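Local coordinates for glycosyl hydrolase family 2, TIM barrel domain protein (Parabacteroides merdae ATCC 43184, PDB 6DXU) that probably hydrolyses beta-glucuronides in the human gut as a family 2 glycoside hydrolase, releasing glucuronic acid, at residues 42-45 / 49-52; 119-124 / 136-141; 472-477 / 505-510; 484-489 / 497-502. One frame throughout, in Å; residues are numbered along the deposited sequence.

Contact 1 (42-45 / 49-52)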
loop_
_atom_site.group_PDB
_atom_site.type_symbol
_atom_site.label_atom_id
_atom_site.label_comp_id
_atom_site.label_asym_id
_atom_site.label_seq_id
_atom_site.Cartn_x
_atom_site.Cartn_y
_atom_site.Cartn_z
ATOM N N GLY D 42 6.555 23.838 11.162
ATOM C CA GLY D 42 5.276 23.258 10.799
ATOM C C GLY D 42 5.282 22.736 9.373
ATOM O O GLY D 42 6.217 22.939 8.601
ATOM N N ASP D 43 4.191 22.068 9.019
ATOM C CA ASP D 43 4.152 21.368 7.747
ATOM C C ASP D 43 3.554 22.238 6.646
ATOM O O ASP D 43 2.829 23.199 6.900
ATOM C CB ASP D 43 3.345 20.083 7.893
ATOM C CG ASP D 43 3.941 18.919 7.124
ATOM O OD1 ASP D 43 4.921 19.103 6.367
ATOM O OD2 ASP D 43 3.402 17.800 7.265
ATOM N N LEU D 44 3.897 21.899 5.408
ATOM C CA LEU D 44 3.224 22.423 4.229
ATOM C C LEU D 44 2.131 21.445 3.801
ATOM O O LEU D 44 2.133 20.272 4.183
ATOM C CB LEU D 44 4.202 22.609 3.075
ATOM C CG LEU D 44 5.331 23.597 3.352
ATOM C CD1 LEU D 44 6.292 23.548 2.190
ATOM C CD2 LEU D 44 4.729 24.991 3.529
ATOM N N GLY D 45 1.203 21.935 2.994
ATOM C CA GLY D 45 0.149 21.057 2.488
ATOM C C GLY D 45 0.545 20.148 1.343
ATOM O O GLY D 45 -0.247 19.305 0.913
ATOM N N GLU D 49 3.449 23.931 -2.373
ATOM C CA GLU D 49 3.452 25.168 -1.601
ATOM C C GLU D 49 4.856 25.737 -1.443
ATOM O O GLU D 49 5.003 26.947 -1.244
ATOM C CB GLU D 49 2.811 24.953 -0.224
ATOM C CG GLU D 49 1.293 24.672 -0.284
ATOM C CD GLU D 49 0.594 24.853 1.066
ATOM O OE1 GLU D 49 1.233 24.609 2.109
ATOM O OE2 GLU D 49 -0.614 25.196 1.078
ATOM N N ALA D 50 5.885 24.901 -1.524
ATOM C CA ALA D 50 7.244 25.398 -1.380
ATOM C C ALA D 50 7.759 26.096 -2.632
ATOM O O ALA D 50 8.671 26.935 -2.521
ATOM C CB ALA D 50 8.200 24.255 -1.010
ATOM N N VAL D 51 7.205 25.785 -3.804
ATOM C CA VAL D 51 7.773 26.217 -5.081
ATOM C C VAL D 51 6.783 26.977 -5.958
ATOM O O VAL D 51 7.168 27.454 -7.033
ATOM C CB VAL D 51 8.349 25.021 -5.864
ATOM C CG1 VAL D 51 9.480 24.365 -5.072
ATOM C CG2 VAL D 51 7.245 24.008 -6.191
ATOM N N ARG D 52 5.524 27.118 -5.544
ATOM C CA ARG D 52 4.537 27.758 -6.403
ATOM C C ARG D 52 4.780 29.267 -6.504
ATOM O O ARG D 52 5.362 29.878 -5.600
ATOM C CB ARG D 52 3.125 27.500 -5.870
ATOM C CG ARG D 52 2.838 28.116 -4.490
ATOM C CD ARG D 52 1.433 27.715 -4.058
ATOM N NE ARG D 52 1.103 28.117 -2.696
ATOM C CZ ARG D 52 -0.055 27.820 -2.119
ATOM N NH1 ARG D 52 -0.971 27.143 -2.806
ATOM N NH2 ARG D 52 -0.293 28.184 -0.868
#

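Contact 2 (119-124 / 136-141)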
loop_
_atom_site.group_PDB
_atom_site.type_symbol
_atom_site.label_atom_id
_atom_site.label_comp_id
_atom_site.label_asym_id
_atom_site.label_seq_id
_atom_site.Cartn_x
_atom_site.Cartn_y
_atom_site.Cartn_z
ATOM N N THR D 119 13.814 12.874 7.423
ATOM C CA THR D 119 14.060 13.940 6.463
ATOM C C THR D 119 13.594 13.493 5.084
ATOM O O THR D 119 13.785 12.337 4.705
ATOM C CB THR D 119 15.564 14.321 6.438
ATOM O OG1 THR D 119 15.983 14.699 7.757
ATOM C CG2 THR D 119 15.829 15.476 5.474
ATOM N N ASP D 120 12.958 14.406 4.349
ATOM C CA ASP D 120 12.562 14.169 2.969
ATOM C C ASP D 120 13.056 15.337 2.128
ATOM O O ASP D 120 12.929 16.495 2.527
ATOM C CB ASP D 120 11.038 13.987 2.837
ATOM C CG ASP D 120 10.567 12.684 3.454
ATOM O OD1 ASP D 120 10.673 11.635 2.783
ATOM O OD2 ASP D 120 10.154 12.697 4.628
ATOM N N VAL D 121 13.602 15.028 0.953
ATOM C CA VAL D 121 14.323 15.995 0.139
ATOM C C VAL D 121 13.628 16.116 -1.202
ATOM O O VAL D 121 13.348 15.099 -1.843
ATOM C CB VAL D 121 15.785 15.552 -0.050
ATOM C CG1 VAL D 121 16.580 16.593 -0.831
ATOM C CG2 VAL D 121 16.393 15.288 1.295
ATOM N N TYR D 122 13.415 17.360 -1.658
ATOM C CA TYR D 122 12.727 17.618 -2.918
ATOM C C TYR D 122 13.551 18.537 -3.805
ATOM O O TYR D 122 14.090 19.549 -3.342
ATOM C CB TYR D 122 11.365 18.271 -2.694
ATOM C CG TYR D 122 10.418 17.417 -1.920
ATOM C CD1 TYR D 122 10.469 17.389 -0.540
ATOM C CD2 TYR D 122 9.469 16.616 -2.577
ATOM C CE1 TYR D 122 9.593 16.596 0.182
ATOM C CE2 TYR D 122 8.585 15.829 -1.858
ATOM C CZ TYR D 122 8.664 15.826 -0.474
ATOM O OH TYR D 122 7.805 15.054 0.271
ATOM N N VAL D 123 13.633 18.179 -5.079
ATOM C CA VAL D 123 14.152 19.049 -6.130
ATOM C C VAL D 123 12.957 19.468 -6.975
ATOM O O VAL D 123 12.323 18.622 -7.617
ATOM C CB VAL D 123 15.217 18.329 -6.973
ATOM C CG1 VAL D 123 15.559 19.161 -8.207
ATOM C CG2 VAL D 123 16.467 18.030 -6.121
ATOM N N TYR D 124 12.639 20.768 -6.965
ATOM C CA TYR D 124 11.354 21.257 -7.467
ATOM C C TYR D 124 10.246 20.420 -6.824
ATOM O O TYR D 124 10.169 20.359 -5.594
ATOM C CB TYR D 124 11.311 21.219 -9.003
ATOM C CG TYR D 124 10.169 22.006 -9.616
ATOM C CD1 TYR D 124 9.879 23.308 -9.208
ATOM C CD2 TYR D 124 9.344 21.417 -10.566
ATOM C CE1 TYR D 124 8.803 24.015 -9.773
ATOM C CE2 TYR D 124 8.274 22.102 -11.123
ATOM C CZ TYR D 124 8.010 23.395 -10.731
ATOM O OH TYR D 124 6.936 24.054 -11.305
ATOM N N ASP D 136 23.274 9.595 11.814
ATOM C CA ASP D 136 24.159 9.060 10.792
ATOM C C ASP D 136 24.182 9.988 9.582
ATOM O O ASP D 136 23.277 10.799 9.372
ATOM C CB ASP D 136 23.745 7.629 10.390
ATOM C CG ASP D 136 22.232 7.462 10.125
ATOM O OD1 ASP D 136 21.397 8.333 10.482
ATOM O OD2 ASP D 136 21.857 6.411 9.546
ATOM N N SER D 137 25.265 9.902 8.820
ATOM C CA SER D 137 25.396 10.647 7.577
ATOM C C SER D 137 24.748 9.862 6.435
ATOM O O SER D 137 24.628 8.636 6.491
ATOM C CB SER D 137 26.878 10.925 7.289
ATOM O OG SER D 137 27.048 11.637 6.084
ATOM N N TRP D 138 24.305 10.585 5.407
ATOM C CA TRP D 138 23.638 9.989 4.257
ATOM C C TRP D 138 23.705 11.000 3.126
ATOM O O TRP D 138 23.976 12.182 3.354
ATOM C CB TRP D 138 22.180 9.609 4.571
ATOM C CG TRP D 138 21.378 10.720 5.212
ATOM C CD1 TRP D 138 21.480 11.160 6.506
ATOM C CD2 TRP D 138 20.356 11.524 4.598
ATOM N NE1 TRP D 138 20.594 12.191 6.731
ATOM C CE2 TRP D 138 19.889 12.429 5.580
ATOM C CE3 TRP D 138 19.777 11.550 3.327
ATOM C CZ2 TRP D 138 18.881 13.365 5.321
ATOM C CZ3 TRP D 138 18.784 12.482 3.068
ATOM C CH2 TRP D 138 18.344 13.373 4.057
ATOM N N ASN D 139 23.471 10.531 1.902
ATOM C CA ASN D 139 23.575 11.449 0.776
ATOM C C ASN D 139 22.559 11.092 -0.298
ATOM O O ASN D 139 21.995 9.993 -0.310
ATOM C CB ASN D 139 24.996 11.461 0.191
ATOM C CG ASN D 139 25.497 10.076 -0.162
ATOM O OD1 ASN D 139 24.902 9.387 -0.977
ATOM N ND2 ASN D 139 26.595 9.661 0.460
ATOM N N VAL D 140 22.333 12.048 -1.208
ATOM C CA VAL D 140 21.385 11.907 -2.310
ATOM C C VAL D 140 22.044 12.463 -3.565
ATOM O O VAL D 140 22.433 13.635 -3.589
ATOM C CB VAL D 140 20.068 12.660 -2.047
ATOM C CG1 VAL D 140 19.092 12.415 -3.203
ATOM C CG2 VAL D 140 19.459 12.247 -0.711
ATOM N N ASP D 141 22.147 11.644 -4.611
ATOM C CA ASP D 141 22.596 12.132 -5.920
ATOM C C ASP D 141 21.404 12.793 -6.605
ATOM O O ASP D 141 20.439 12.118 -6.958
ATOM C CB ASP D 141 23.134 10.980 -6.770
ATOM C CG ASP D 141 23.801 11.442 -8.061
ATOM O OD1 ASP D 141 23.370 12.456 -8.632
ATOM O OD2 ASP D 141 24.709 10.732 -8.564
#

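Contact 3 (472-477 / 505-510)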
loop_
_atom_site.group_PDB
_atom_site.type_symbol
_atom_site.label_atom_id
_atom_site.label_comp_id
_atom_site.label_asym_id
_atom_site.label_seq_id
_atom_site.Cartn_x
_atom_site.Cartn_y
_atom_site.Cartn_z
ATOM N N PHE D 472 20.597 -7.860 32.566
ATOM C CA PHE D 472 20.206 -9.123 31.949
ATOM C C PHE D 472 20.759 -9.298 30.537
ATOM O O PHE D 472 20.474 -10.323 29.906
ATOM C CB PHE D 472 18.681 -9.290 31.949
ATOM C CG PHE D 472 17.929 -8.271 31.119
ATOM C CD1 PHE D 472 17.771 -8.443 29.752
ATOM C CD2 PHE D 472 17.324 -7.185 31.723
ATOM C CE1 PHE D 472 17.058 -7.519 28.990
ATOM C CE2 PHE D 472 16.609 -6.254 30.975
ATOM C CZ PHE D 472 16.474 -6.419 29.611
ATOM N N CYS D 473 21.536 -8.336 30.032
ATOM C CA CYS D 473 22.297 -8.495 28.799
ATOM C C CYS D 473 23.806 -8.465 29.043
ATOM O O CYS D 473 24.576 -8.360 28.076
ATOM C CB CYS D 473 21.921 -7.406 27.787
ATOM S SG CYS D 473 20.286 -7.587 27.000
ATOM N N ASN D 474 24.263 -8.551 30.302
ATOM C CA ASN D 474 25.696 -8.307 30.508
ATOM C C ASN D 474 26.583 -9.470 30.048
ATOM O O ASN D 474 27.812 -9.325 30.064
ATOM C CB ASN D 474 25.986 -7.931 31.973
ATOM C CG ASN D 474 25.830 -9.097 32.946
ATOM O OD1 ASN D 474 25.370 -10.186 32.590
ATOM N ND2 ASN D 474 26.183 -8.850 34.203
ATOM N N ASP D 475 26.008 -10.588 29.607
ATOM C CA ASP D 475 26.781 -11.695 29.049
ATOM C C ASP D 475 26.948 -11.595 27.538
ATOM O O ASP D 475 27.651 -12.422 26.949
ATOM C CB ASP D 475 26.109 -13.039 29.379
ATOM C CG ASP D 475 24.665 -13.130 28.845
ATOM O OD1 ASP D 475 23.982 -12.092 28.774
ATOM O OD2 ASP D 475 24.202 -14.237 28.494
ATOM N N ILE D 476 26.316 -10.619 26.895
ATOM C CA ILE D 476 26.291 -10.562 25.435
ATOM C C ILE D 476 27.454 -9.748 24.884
ATOM O O ILE D 476 28.147 -10.183 23.957
ATOM C CB ILE D 476 24.931 -10.008 24.960
ATOM C CG1 ILE D 476 23.832 -11.057 25.155
ATOM C CG2 ILE D 476 24.995 -9.582 23.488
ATOM C CD1 ILE D 476 22.425 -10.513 24.988
ATOM N N VAL D 477 27.720 -8.577 25.465
ATOM C CA VAL D 477 28.657 -7.628 24.877
ATOM C C VAL D 477 30.075 -7.921 25.349
ATOM O O VAL D 477 30.299 -8.615 26.344
ATOM C CB VAL D 477 28.261 -6.178 25.223
ATOM C CG1 VAL D 477 26.965 -5.826 24.539
ATOM C CG2 VAL D 477 28.121 -6.033 26.733
ATOM N N GLN D 505 33.935 -7.390 39.161
ATOM C CA GLN D 505 34.013 -8.849 39.245
ATOM C C GLN D 505 32.859 -9.550 38.536
ATOM O O GLN D 505 32.930 -10.768 38.312
ATOM C CB GLN D 505 34.056 -9.280 40.714
ATOM C CG GLN D 505 35.263 -8.755 41.485
ATOM C CD GLN D 505 35.253 -9.196 42.938
ATOM O OE1 GLN D 505 34.904 -8.423 43.840
ATOM N NE2 GLN D 505 35.639 -10.447 43.173
ATOM N N LYS D 506 31.793 -8.824 38.195
ATOM C CA LYS D 506 30.636 -9.449 37.571
ATOM C C LYS D 506 30.808 -9.680 36.075
ATOM O O LYS D 506 30.035 -10.442 35.489
ATOM C CB LYS D 506 29.387 -8.601 37.805
ATOM C CG LYS D 506 29.038 -8.419 39.268
ATOM C CD LYS D 506 27.752 -7.623 39.422
ATOM C CE LYS D 506 27.479 -7.290 40.881
ATOM N NZ LYS D 506 26.196 -6.540 41.029
ATOM N N VAL D 507 31.790 -9.046 35.440
ATOM C CA VAL D 507 31.916 -9.091 33.991
ATOM C C VAL D 507 33.376 -9.302 33.617
ATOM O O VAL D 507 34.294 -9.020 34.391
ATOM C CB VAL D 507 31.361 -7.807 33.322
ATOM C CG1 VAL D 507 29.826 -7.726 33.482
ATOM C CG2 VAL D 507 32.031 -6.561 33.921
ATOM N N LYS D 508 33.583 -9.769 32.386
ATOM C CA LYS D 508 34.948 -10.003 31.923
ATOM C C LYS D 508 35.707 -8.693 31.755
ATOM O O LYS D 508 36.865 -8.580 32.187
ATOM C CB LYS D 508 34.922 -10.793 30.615
ATOM C CG LYS D 508 36.270 -11.232 30.113
ATOM C CD LYS D 508 36.096 -12.160 28.912
ATOM C CE LYS D 508 37.434 -12.555 28.328
ATOM N NZ LYS D 508 37.317 -13.251 27.019
ATOM N N HIS D 509 35.073 -7.686 31.142
ATOM C CA HIS D 509 35.707 -6.393 30.902
ATOM C C HIS D 509 34.784 -5.310 31.441
ATOM O O HIS D 509 33.721 -5.059 30.869
ATOM C CB HIS D 509 35.984 -6.180 29.413
ATOM C CG HIS D 509 36.831 -7.252 28.799
ATOM N ND1 HIS D 509 38.062 -7.605 29.311
ATOM C CD2 HIS D 509 36.630 -8.045 27.720
ATOM C CE1 HIS D 509 38.583 -8.571 28.575
ATOM N NE2 HIS D 509 37.736 -8.858 27.601
ATOM N N PHE D 510 35.215 -4.652 32.510
ATOM C CA PHE D 510 34.440 -3.628 33.195
ATOM C C PHE D 510 34.985 -2.274 32.773
ATOM O O PHE D 510 36.204 -2.063 32.763
ATOM C CB PHE D 510 34.540 -3.827 34.717
ATOM C CG PHE D 510 34.108 -2.638 35.560
ATOM C CD1 PHE D 510 35.033 -1.696 35.987
ATOM C CD2 PHE D 510 32.795 -2.515 35.989
ATOM C CE1 PHE D 510 34.640 -0.618 36.792
ATOM C CE2 PHE D 510 32.395 -1.456 36.790
ATOM C CZ PHE D 510 33.317 -0.506 37.195
#

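Contact 4 (484-489 / 497-502)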
loop_
_atom_site.group_PDB
_atom_site.type_symbol
_atom_site.label_atom_id
_atom_site.label_comp_id
_atom_site.label_asym_id
_atom_site.label_seq_id
_atom_site.Cartn_x
_atom_site.Cartn_y
_atom_site.Cartn_z
ATOM N N ILE D 484 26.757 3.416 38.284
ATOM C CA ILE D 484 27.434 3.733 39.542
ATOM C C ILE D 484 27.441 5.249 39.679
ATOM O O ILE D 484 28.271 5.932 39.069
ATOM C CB ILE D 484 28.857 3.171 39.620
ATOM C CG1 ILE D 484 28.868 1.650 39.429
ATOM C CG2 ILE D 484 29.488 3.525 40.973
ATOM C CD1 ILE D 484 30.301 1.105 39.287
ATOM N N TRP D 485 26.521 5.775 40.481
ATOM C CA TRP D 485 26.429 7.209 40.723
ATOM C C TRP D 485 26.637 7.507 42.205
ATOM O O TRP D 485 25.762 8.095 42.849
ATOM C CB TRP D 485 25.065 7.724 40.249
ATOM C CG TRP D 485 24.954 7.910 38.767
ATOM C CD1 TRP D 485 24.495 7.007 37.851
ATOM C CD2 TRP D 485 25.288 9.091 38.035
ATOM N NE1 TRP D 485 24.545 7.552 36.584
ATOM C CE2 TRP D 485 25.020 8.835 36.675
ATOM C CE3 TRP D 485 25.790 10.344 38.401
ATOM C CZ2 TRP D 485 25.234 9.786 35.679
ATOM C CZ3 TRP D 485 26.001 11.289 37.412
ATOM C CH2 TRP D 485 25.728 11.005 36.070
ATOM N N ALA D 486 27.777 7.087 42.750
ATOM C CA ALA D 486 28.025 7.194 44.183
ATOM C C ALA D 486 28.056 8.655 44.621
ATOM O O ALA D 486 28.792 9.472 44.055
ATOM C CB ALA D 486 29.347 6.517 44.544
ATOM N N GLY D 487 27.284 8.971 45.659
ATOM C CA GLY D 487 27.205 10.331 46.136
ATOM C C GLY D 487 26.258 11.204 45.354
ATOM O O GLY D 487 26.165 12.406 45.638
ATOM N N TRP D 488 25.573 10.662 44.352
ATOM C CA TRP D 488 24.566 11.491 43.706
ATOM C C TRP D 488 23.208 10.815 43.754
ATOM O O TRP D 488 22.435 11.073 44.681
ATOM C CB TRP D 488 24.958 11.851 42.274
ATOM C CG TRP D 488 24.041 12.928 41.748
ATOM C CD1 TRP D 488 23.082 12.806 40.772
ATOM C CD2 TRP D 488 23.947 14.268 42.239
ATOM N NE1 TRP D 488 22.426 14.011 40.605
ATOM C CE2 TRP D 488 22.937 14.920 41.498
ATOM C CE3 TRP D 488 24.637 14.989 43.226
ATOM C CZ2 TRP D 488 22.597 16.261 41.715
ATOM C CZ3 TRP D 488 24.300 16.322 43.438
ATOM C CH2 TRP D 488 23.291 16.941 42.689
ATOM N N TYR D 489 22.910 9.924 42.799
ATOM C CA TYR D 489 21.589 9.303 42.792
ATOM C C TYR D 489 21.423 8.287 43.912
ATOM O O TYR D 489 20.286 7.944 44.248
ATOM C CB TYR D 489 21.301 8.637 41.439
ATOM C CG TYR D 489 21.088 9.630 40.317
ATOM C CD1 TYR D 489 21.877 9.597 39.178
ATOM C CD2 TYR D 489 20.116 10.627 40.417
ATOM C CE1 TYR D 489 21.697 10.507 38.164
ATOM C CE2 TYR D 489 19.929 11.549 39.404
ATOM C CZ TYR D 489 20.717 11.478 38.276
ATOM O OH TYR D 489 20.541 12.386 37.251
ATOM N N LYS D 497 34.923 3.407 45.389
ATOM C CA LYS D 497 35.910 2.362 45.120
ATOM C C LYS D 497 35.352 0.976 45.428
ATOM O O LYS D 497 35.512 0.039 44.630
ATOM C CB LYS D 497 37.180 2.619 45.929
ATOM C CG LYS D 497 38.277 1.585 45.700
ATOM C CD LYS D 497 39.555 2.029 46.374
ATOM C CE LYS D 497 40.620 0.957 46.331
ATOM N NZ LYS D 497 41.902 1.510 46.878
ATOM N N SER D 498 34.690 0.820 46.577
ATOM C CA SER D 498 34.178 -0.502 46.935
ATOM C C SER D 498 33.081 -0.954 45.972
ATOM O O SER D 498 33.014 -2.138 45.609
ATOM C CB SER D 498 33.675 -0.509 48.379
ATOM O OG SER D 498 32.532 0.303 48.535
ATOM N N ILE D 499 32.192 -0.040 45.567
ATOM C CA ILE D 499 31.171 -0.416 44.592
ATOM C C ILE D 499 31.827 -0.844 43.285
ATOM O O ILE D 499 31.420 -1.834 42.664
ATOM C CB ILE D 499 30.164 0.730 44.375
ATOM C CG1 ILE D 499 29.382 1.002 45.660
ATOM C CG2 ILE D 499 29.183 0.366 43.244
ATOM C CD1 ILE D 499 28.544 2.274 45.608
ATOM N N SER D 500 32.854 -0.103 42.850
ATOM C CA SER D 500 33.565 -0.450 41.621
ATOM C C SER D 500 34.234 -1.821 41.725
ATOM O O SER D 500 34.197 -2.612 40.772
ATOM C CB SER D 500 34.602 0.629 41.295
ATOM O OG SER D 500 34.008 1.907 41.083
ATOM N N GLU D 501 34.848 -2.122 42.875
ATOM C CA GLU D 501 35.471 -3.433 43.071
ATOM C C GLU D 501 34.444 -4.553 42.957
ATOM O O GLU D 501 34.706 -5.595 42.338
ATOM C CB GLU D 501 36.165 -3.484 44.433
ATOM C CG GLU D 501 37.476 -2.709 44.487
ATOM C CD GLU D 501 37.992 -2.542 45.907
ATOM O OE1 GLU D 501 37.207 -2.739 46.862
ATOM O OE2 GLU D 501 39.174 -2.178 46.071
ATOM N N GLN D 502 33.279 -4.368 43.569
ATOM C CA GLN D 502 32.229 -5.376 43.474
ATOM C C GLN D 502 31.715 -5.510 42.046
ATOM O O GLN D 502 31.433 -6.622 41.584
ATOM C CB GLN D 502 31.084 -5.034 44.424
ATOM C CG GLN D 502 31.478 -5.056 45.889
#

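Contact 1 (42-45 / 49-52)
The carboxylate of Glu-49 is met on one face by the backbone N of Gly-45, which comes from above its plane, 64° out of it, to bond OE1. That bond from Gly-45 N to Glu-49 OE1 is 2.8 Å long and nearly straight, at 175°. The guanidinium of Arg-52, in turn, carries Glu-49 CG over the centre of one face. Its NH2 stands 3.6 Å from Glu-49 OE2, but the oxygen is not in line with any N-H of the group, so only the charges attract. The contact closes the short loop between strand 37-41 and helix 48-51 in the sugar-binding domain, a jelly-roll beta-sandwich in family 2 enzymes. At Gly-45 a side chain would start close beside Glu-49 OE2, so the absence of one leaves the carboxylate room. Leu-44 and Glu-49 lie alongside, running contrary ways; with CG beside its own N (chi1 -61°), Leu-44 packs its CD1 3.8 Å from Ala-50 CB, where a small residue fits against the leucine. Were Glu-49 an alanine, Gly-45 N would probably lose this acceptor, and Arg-172 of the second subunit this carboxylate. Arg-52 pairs with Asp-436 of that same neighbouring subunit.

Contact 2 (119-124 / 136-141)
Strands 119-123 and 138-141 belong to the two facing sheets of a beta-sandwich, with the CA atoms of Val-121 and Val-140 8.5 Å apart and those of Thr-119 and Trp-138 10.6 Å apart, so side chains must fill the gap. Between these two segments Trp-138 makes the bridge. A chi1 of 50°, which tucks CG between the two backbone branches, turns the benzo edge of the indole toward the opposite sheet. Thr-119 CG2 lies near the ring plane, 3.6 Å from Trp-138 CH2, while Thr-119 CB is 3.6 Å from Trp-138 CZ2; the two side chains run at a slant. Val-121 brings CG2 to the same edge, 3.9 Å from Trp-138 CH2. Beta-branched residues suit these positions, extended in a strand and offering a methyl inward. The faces of the indole serve other partners: His-131 and Phe-112 stack with it. A serine in place of Trp-138 would probably open a gap between the sheets and leave the methyls of Thr-119 and Val-121 without this aromatic neighbour. With three buried residues meeting through carbon atoms, the contact rests on dispersion and the exclusion of water, so complementary shape counts for more than directed bonds in this jelly-roll core.

Contact 3 (472-477 / 505-510)
Van der Waals contact carries the meeting of Asn-474 and Val-507, whose CA atoms are 7.2 Å apart. The two side chains pass at an angle, and the amide arrives with its nitrogen end: Asn-474 ND2 lies 3.9 Å from Val-507 CG1, and Asn-474 CB 4.1 Å from that same methyl. A chi1 of 71° swings the amide of Asn-474 over against the valine. Both residues also touch Tyr-480, a residue of barrel strand 479-481.

Among polar groups, the carbonyl of Lys-506 is 4.4 Å from Asn-474 ND2, too far for a hydrogen bond. Within 472-477 the backbone turns, closed by Ile-476 N to Cys-473 O at 3.1 Å; asparagine and aspartate at the two middle positions are well suited to such a bend.

As for charges, the chain of Lys-506 leads away, and its ammonium NZ forms a salt bridge with Glu-503; Asp-475 pairs with Arg-446.

These loops lead into strands 479-481 and 512-513, at the end of the TIM barrel away from the catalytic mouth. The chemistry implies a light, undirected contact: a buried valine methyl is covered by the amide of a partly exposed asparagine, which remains compatible with water.

Contact 4 (484-489 / 497-502)
Ile-484 and Ile-499 lie side by side, their branched side chains pointing past one another, each offering its gamma methyl. Ile-484 CG2 is 3.9 Å from Ile-499 CG2, and Ile-484 CG1 is 4.0 Å from that same Ile-499 methyl. In both residues chi1, -57° for Ile-484 and -65° for Ile-499, places CG1 beside the backbone N and so leaves CG2 anti to it, which brings the two CG2 methyls against each other. The longer arms then diverge. Ile-484 CD1 runs on to Ser-500 OG at 4.2 Å, a van der Waals approach, since that hydroxyl is hydrogen-bonded to the carbonyl of Tyr-496 one helical turn back. Ile-499 CD1 extends the other way and lies 4.4 Å from Ala-486 CB. A serine suits the helix here because it satisfies its hydroxyl locally, and an alanine lets the loop lie near the isoleucine.

Ile-484 and Ala-486 point at the helix, whereas Trp-485 between them points away. Its indole has Tyr-489 CE1 over one face, 3.8 Å above the plane, and the Tyr-489 ring has Trp-488 CD1 over one of its own faces. The chain reverses here in a type II turn from Trp-485 to Trp-488, with Gly-487 at its third position taking the positive phi of 82°. Trp-488 also meets the ring of Trp-563, which lines a bicine pocket. The arrangement is that of a beta-alpha unit of a TIM barrel: a loop leaving strand 479-481 on the catalytic side, backed by the following helix 496-504.

How the contacts relate
Contacts 1 and 2 belong to the sugar-binding domain, contacts 3 and 4 to the TIM barrel. Contact 2 is buried core between two sheets, made through carbon atoms, chiefly methyls against an indole edge; contact 1, nearer the surface, relies on a carboxylate and faces a neighbouring subunit. The two touch through Val-51 CG2 and Tyr-124 CE1, 3.9 Å apart. In the barrel, the loop and helix of contact 4 lie in the chain between the segments of contact 3, and Phe-510 CZ packs 4.0 Å from Ile-484 CD1. Contact 4 is buried and built of aliphatic branches, while contact 3 is partly open and mixes amide with methyl. Contacts 1 and 4 lie about 53 Å apart, centre to centre.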